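Local coordinates for cobalamin biosynthesis protein CobN (Mycobacterium tuberculosis, PDB 7C6O) that serves as the large, catalytic subunit of cobaltochelatase, which inserts cobalt into the corrin ring during cobalamin biosynthesis, at residues V469-F482 and H522-A534. Numbering follows the deposited sequence. Where two conformers were deposited one is given.
Sequences VVTAYWGPPPGELF and HDPDLPPSHHYLA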
loop_
_atom_site.group_PDB
_atom_site.type_symbol
_atom_site.label_atom_id
_atom_site.label_comp_id
_atom_site.label_asym_id
_atom_site.label_seq_id
_atom_site.Cartn_x
_atom_site.Cartn_y
_atom_site.Cartn_z
ATOM N N VAL A 469 -12.149 20.324 -15.124
ATOM C CA VAL A 469 -12.901 19.520 -14.164
ATOM C C VAL A 469 -13.093 20.280 -12.858
ATOM O O VAL A 469 -14.164 20.233 -12.241
ATOM C CB VAL A 469 -12.194 18.170 -13.940
ATOM C CG1 VAL A 469 -12.885 17.376 -12.847
ATOM C CG2 VAL A 469 -12.152 17.376 -15.237
ATOM N N VAL A 470 -12.059 20.998 -12.412
ATOM C CA VAL A 470 -12.161 21.741 -11.157
ATOM C C VAL A 470 -13.220 22.831 -11.271
ATOM O O VAL A 470 -14.070 22.991 -10.388
ATOM C CB VAL A 470 -10.792 22.320 -10.754
ATOM C CG1 VAL A 470 -10.952 23.305 -9.607
ATOM C CG2 VAL A 470 -9.837 21.201 -10.363
ATOM N N THR A 471 -13.195 23.593 -12.370
ATOM C CA THR A 471 -14.189 24.648 -12.537
ATOM C C THR A 471 -15.575 24.076 -12.805
ATOM O O THR A 471 -16.580 24.722 -12.488
ATOM C CB THR A 471 -13.786 25.600 -13.666
ATOM O OG1 THR A 471 -13.620 24.862 -14.882
ATOM C CG2 THR A 471 -12.487 26.321 -13.326
ATOM N N ALA A 472 -15.653 22.874 -13.381
ATOM C CA ALA A 472 -16.956 22.265 -13.627
ATOM C C ALA A 472 -17.682 21.970 -12.321
ATOM O O ALA A 472 -18.906 22.123 -12.231
ATOM C CB ALA A 472 -16.795 20.987 -14.449
ATOM N N TYR A 473 -16.942 21.561 -11.291
ATOM C CA TYR A 473 -17.543 21.225 -10.009
ATOM C C TYR A 473 -17.555 22.387 -9.026
ATOM O O TYR A 473 -18.486 22.494 -8.220
ATOM C CB TYR A 473 -16.810 20.037 -9.380
ATOM C CG TYR A 473 -17.163 18.706 -10.000
ATOM C CD1 TYR A 473 -16.500 18.243 -11.129
ATOM C CD2 TYR A 473 -18.163 17.909 -9.453
ATOM C CE1 TYR A 473 -16.823 17.021 -11.693
ATOM C CE2 TYR A 473 -18.491 16.691 -10.009
ATOM C CZ TYR A 473 -17.821 16.252 -11.128
ATOM O OH TYR A 473 -18.148 15.038 -11.681
ATOM N N TRP A 474 -16.551 23.262 -9.072
ATOM C CA TRP A 474 -16.395 24.305 -8.068
ATOM C C TRP A 474 -16.537 25.716 -8.617
ATOM O O TRP A 474 -16.368 26.679 -7.859
ATOM C CB TRP A 474 -15.037 24.157 -7.370
ATOM C CG TRP A 474 -14.880 22.825 -6.700
ATOM C CD1 TRP A 474 -14.155 21.757 -7.151
ATOM C CD2 TRP A 474 -15.482 22.409 -5.467
ATOM N NE1 TRP A 474 -14.261 20.706 -6.266
ATOM C CE2 TRP A 474 -15.070 21.083 -5.226
ATOM C CE3 TRP A 474 -16.327 23.033 -4.543
ATOM C CZ2 TRP A 474 -15.472 20.370 -4.098
ATOM C CZ3 TRP A 474 -16.726 22.322 -3.424
ATOM C CH2 TRP A 474 -16.297 21.006 -3.211
ATOM N N GLY A 475 -16.845 25.871 -9.903
ATOM C CA GLY A 475 -17.013 27.178 -10.492
ATOM C C GLY A 475 -15.685 27.790 -10.888
ATOM O O GLY A 475 -14.616 27.247 -10.594
ATOM N N PRO A 476 -15.727 28.932 -11.572
ATOM C CA PRO A 476 -14.483 29.598 -11.942
ATOM C C PRO A 476 -13.724 30.027 -10.706
ATOM O O PRO A 476 -14.315 30.214 -9.625
ATOM C CB PRO A 476 -14.960 30.804 -12.767
ATOM C CG PRO A 476 -16.379 31.008 -12.388
ATOM C CD PRO A 476 -16.918 29.653 -12.050
ATOM N N PRO A 477 -12.404 30.171 -10.805
ATOM C CA PRO A 477 -11.638 30.623 -9.650
ATOM C C PRO A 477 -12.063 32.023 -9.256
ATOM O O PRO A 477 -12.469 32.830 -10.113
ATOM C CB PRO A 477 -10.190 30.592 -10.155
ATOM C CG PRO A 477 -10.311 30.782 -11.636
ATOM C CD PRO A 477 -11.568 30.048 -12.014
ATOM N N PRO A 478 -11.993 32.360 -7.957
ATOM C CA PRO A 478 -11.480 31.545 -6.850
ATOM C C PRO A 478 -12.523 30.642 -6.190
ATOM O O PRO A 478 -12.295 30.161 -5.079
ATOM C CB PRO A 478 -11.003 32.602 -5.859
ATOM C CG PRO A 478 -12.013 33.692 -6.021
ATOM C CD PRO A 478 -12.376 33.708 -7.495
ATOM N N GLY A 479 -13.649 30.418 -6.859
ATOM C CA GLY A 479 -14.696 29.588 -6.303
ATOM C C GLY A 479 -15.557 30.325 -5.292
ATOM O O GLY A 479 -15.550 31.557 -5.189
ATOM N N GLU A 480 -16.314 29.538 -4.526
ATOM C CA GLU A 480 -17.212 30.066 -3.508
ATOM C C GLU A 480 -16.943 29.500 -2.122
ATOM O O GLU A 480 -17.703 29.794 -1.190
ATOM C CB GLU A 480 -18.674 29.787 -3.892
ATOM C CG GLU A 480 -19.123 30.449 -5.178
ATOM C CD GLU A 480 -20.446 29.897 -5.678
ATOM O OE1 GLU A 480 -20.693 28.683 -5.508
ATOM O OE2 GLU A 480 -21.241 30.678 -6.241
ATOM N N LEU A 481 -15.900 28.690 -1.957
ATOM C CA LEU A 481 -15.571 28.092 -0.668
ATOM C C LEU A 481 -14.552 28.966 0.050
ATOM O O LEU A 481 -13.425 29.130 -0.429
ATOM C CB LEU A 481 -15.019 26.679 -0.846
ATOM C CG LEU A 481 -15.995 25.510 -0.792
ATOM C CD1 LEU A 481 -15.221 24.211 -0.619
ATOM C CD2 LEU A 481 -16.992 25.703 0.338
ATOM N N PHE A 482 -14.950 29.516 1.199
ATOM C CA PHE A 482 -14.067 30.319 2.045
ATOM C C PHE A 482 -13.467 31.497 1.279
ATOM O O PHE A 482 -12.290 31.829 1.435
ATOM C CB PHE A 482 -12.964 29.459 2.667
ATOM C CG PHE A 482 -13.480 28.375 3.568
ATOM C CD1 PHE A 482 -14.097 28.689 4.767
ATOM C CD2 PHE A 482 -13.344 27.041 3.220
ATOM C CE1 PHE A 482 -14.573 27.695 5.600
ATOM C CE2 PHE A 482 -13.816 26.041 4.049
ATOM C CZ PHE A 482 -14.432 26.369 5.241
ATOM N N HIS A 522 -23.089 10.520 -7.006
ATOM C CA HIS A 522 -22.815 10.553 -8.442
ATOM C C HIS A 522 -21.366 10.795 -8.834
ATOM O O HIS A 522 -21.023 10.522 -9.989
ATOM C CB HIS A 522 -23.678 11.624 -9.118
ATOM C CG HIS A 522 -25.148 11.378 -8.994
ATOM N ND1 HIS A 522 -25.833 10.530 -9.836
ATOM C CD2 HIS A 522 -26.063 11.866 -8.124
ATOM C CE1 HIS A 522 -27.108 10.505 -9.491
ATOM N NE2 HIS A 522 -27.274 11.308 -8.455
ATOM N N ASP A 523 -20.501 11.304 -7.960
ATOM C CA ASP A 523 -19.183 11.789 -8.369
ATOM C C ASP A 523 -18.098 11.297 -7.423
ATOM O O ASP A 523 -17.549 12.071 -6.631
ATOM C CB ASP A 523 -19.177 13.317 -8.441
ATOM C CG ASP A 523 -20.295 13.858 -9.303
ATOM O OD1 ASP A 523 -20.259 13.640 -10.533
ATOM O OD2 ASP A 523 -21.217 14.486 -8.745
ATOM N N PRO A 524 -17.740 10.013 -7.500
ATOM C CA PRO A 524 -16.541 9.562 -6.780
ATOM C C PRO A 524 -15.283 10.280 -7.235
ATOM O O PRO A 524 -14.323 10.356 -6.461
ATOM C CB PRO A 524 -16.483 8.059 -7.085
ATOM C CG PRO A 524 -17.275 7.896 -8.345
ATOM C CD PRO A 524 -18.360 8.927 -8.278
ATOM N N ASP A 525 -15.281 10.847 -8.450
ATOM C CA ASP A 525 -14.142 11.576 -9.001
ATOM C C ASP A 525 -14.195 13.072 -8.718
ATOM O O ASP A 525 -13.609 13.859 -9.477
ATOM C CB ASP A 525 -14.038 11.329 -10.508
ATOM C CG ASP A 525 -15.361 11.506 -11.225
ATOM O OD1 ASP A 525 -16.393 11.697 -10.547
ATOM O OD2 ASP A 525 -15.365 11.450 -12.472
ATOM N N LEU A 526 -14.874 13.486 -7.651
ATOM C CA LEU A 526 -14.952 14.888 -7.271
ATOM C C LEU A 526 -13.550 15.485 -7.167
ATOM O O LEU A 526 -12.730 14.986 -6.384
ATOM C CB LEU A 526 -15.682 15.032 -5.937
ATOM C CG LEU A 526 -15.796 16.457 -5.385
ATOM C CD1 LEU A 526 -16.706 17.298 -6.265
ATOM C CD2 LEU A 526 -16.289 16.452 -3.939
ATOM N N PRO A 527 -13.233 16.521 -7.937
ATOM C CA PRO A 527 -11.885 17.097 -7.890
ATOM C C PRO A 527 -11.695 17.926 -6.634
ATOM O O PRO A 527 -12.675 18.298 -5.973
ATOM C CB PRO A 527 -11.841 17.974 -9.152
ATOM C CG PRO A 527 -13.265 18.382 -9.353
ATOM C CD PRO A 527 -14.085 17.187 -8.936
ATOM N N PRO A 528 -10.450 18.230 -6.262
ATOM C CA PRO A 528 -10.230 19.144 -5.139
ATOM C C PRO A 528 -10.779 20.525 -5.461
ATOM O O PRO A 528 -10.825 20.944 -6.620
ATOM C CB PRO A 528 -8.704 19.169 -4.991
ATOM C CG PRO A 528 -8.200 18.839 -6.362
ATOM C CD PRO A 528 -9.182 17.828 -6.898
ATOM N N SER A 529 -11.208 21.227 -4.417
ATOM C CA SER A 529 -11.761 22.564 -4.567
ATOM C C SER A 529 -10.644 23.591 -4.749
ATOM O O SER A 529 -9.457 23.298 -4.579
ATOM C CB SER A 529 -12.608 22.932 -3.352
ATOM O OG SER A 529 -11.785 23.116 -2.210
ATOM N N HIS A 530 -11.042 24.817 -5.107
ATOM C CA HIS A 530 -10.078 25.911 -5.156
ATOM C C HIS A 530 -9.483 26.183 -3.780
ATOM O O HIS A 530 -8.305 26.538 -3.671
ATOM C CB HIS A 530 -10.732 27.183 -5.701
ATOM C CG HIS A 530 -11.189 27.077 -7.124
ATOM N ND1 HIS A 530 -10.314 26.961 -8.184
ATOM C CD2 HIS A 530 -12.431 27.088 -7.662
ATOM C CE1 HIS A 530 -10.999 26.900 -9.312
ATOM N NE2 HIS A 530 -12.286 26.974 -9.024
ATOM N N HIS A 531 -10.281 26.025 -2.721
ATOM C CA HIS A 531 -9.758 26.204 -1.370
ATOM C C HIS A 531 -8.721 25.137 -1.035
ATOM O O HIS A 531 -7.676 25.441 -0.448
ATOM C CB HIS A 531 -10.906 26.180 -0.360
ATOM C CG HIS A 531 -10.460 26.288 1.063
ATOM N ND1 HIS A 531 -10.374 25.199 1.901
ATOM C CD2 HIS A 531 -10.068 27.358 1.795
ATOM C CE1 HIS A 531 -9.954 25.593 3.091
ATOM N NE2 HIS A 531 -9.760 26.899 3.051
ATOM N N TYR A 532 -8.994 23.884 -1.407
ATOM C CA TYR A 532 -8.028 22.811 -1.190
ATOM C C TYR A 532 -6.712 23.117 -1.894
ATOM O O TYR A 532 -5.634 23.009 -1.298
ATOM C CB TYR A 532 -8.612 21.483 -1.682
ATOM C CG TYR A 532 -7.813 20.257 -1.297
ATOM C CD1 TYR A 532 -6.621 19.945 -1.943
ATOM C CD2 TYR A 532 -8.256 19.402 -0.297
ATOM C CE1 TYR A 532 -5.890 18.830 -1.598
ATOM C CE2 TYR A 532 -7.527 18.276 0.057
ATOM C CZ TYR A 532 -6.347 17.996 -0.598
ATOM O OH TYR A 532 -5.615 16.883 -0.254
ATOM N N LEU A 533 -6.782 23.504 -3.169
ATOM C CA LEU A 533 -5.567 23.794 -3.923
ATOM C C LEU A 533 -4.858 25.028 -3.378
ATOM O O LEU A 533 -3.628 25.036 -3.252
ATOM C CB LEU A 533 -5.902 23.974 -5.404
ATOM C CG LEU A 533 -6.481 22.744 -6.105
ATOM C CD1 LEU A 533 -7.007 23.107 -7.486
ATOM C CD2 LEU A 533 -5.436 21.645 -6.203
ATOM N N ALA A 534 -5.616 26.078 -3.045
ATOM C CA ALA A 534 -5.006 27.296 -2.523
ATOM C C ALA A 534 -4.238 27.026 -1.234
ATOM O O ALA A 534 -3.141 27.561 -1.034
ATOM C CB ALA A 534 -6.072 28.365 -2.293
HETATM O O HOH W 1 -16.596 13.858 -13.782
#
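The hydroxyl of Y473 is held from two directions. It donates to D523, with OH 2.8 Å from OD1, and meets that oxygen from well above the carboxylate plane. Water 1 donates to the same OH and also to OD2 of D525, a carboxylate that K999 pairs with in a salt bridge. P527 lies over one face of the Y473 ring: P527 CD is 3.4 Å from Y473 CD1, and L526 CD1 touches Y473 CD2. P527 also packs on V469 through its CG.

W474 uses its ring N-H on the loop before helix 530-539. NE1 donates to P527 O at 2.9 Å, and the oxygen lies near the indole plane. CG of W474 sits anti to its carbonyl carbon (chi1 -59°), which lays the indole face over S529, whose CA is 3.5 Å from the centroid of the five-membered ring.

H530 reaches into the turn that follows helix 464-474. Its NE2 donates to G475 O at 2.8 Å, with an N-H...O angle of 164°, and Y455 bonds ND1. Both ring nitrogens are therefore engaged, which should fix the rotation of the imidazole. V470 CG1 and P477 CA lie over opposite faces of this ring. Further along, F482 CD2 sits over the centre of the H531 ring, with the two planes 45° apart.

S529 OG accepts from Y532 N at 3.0 Å. This is a serine N-cap at the start of helix 530-539, packed against the glycine-terminated C-end of helix 464-474 and its proline-rich exit turn.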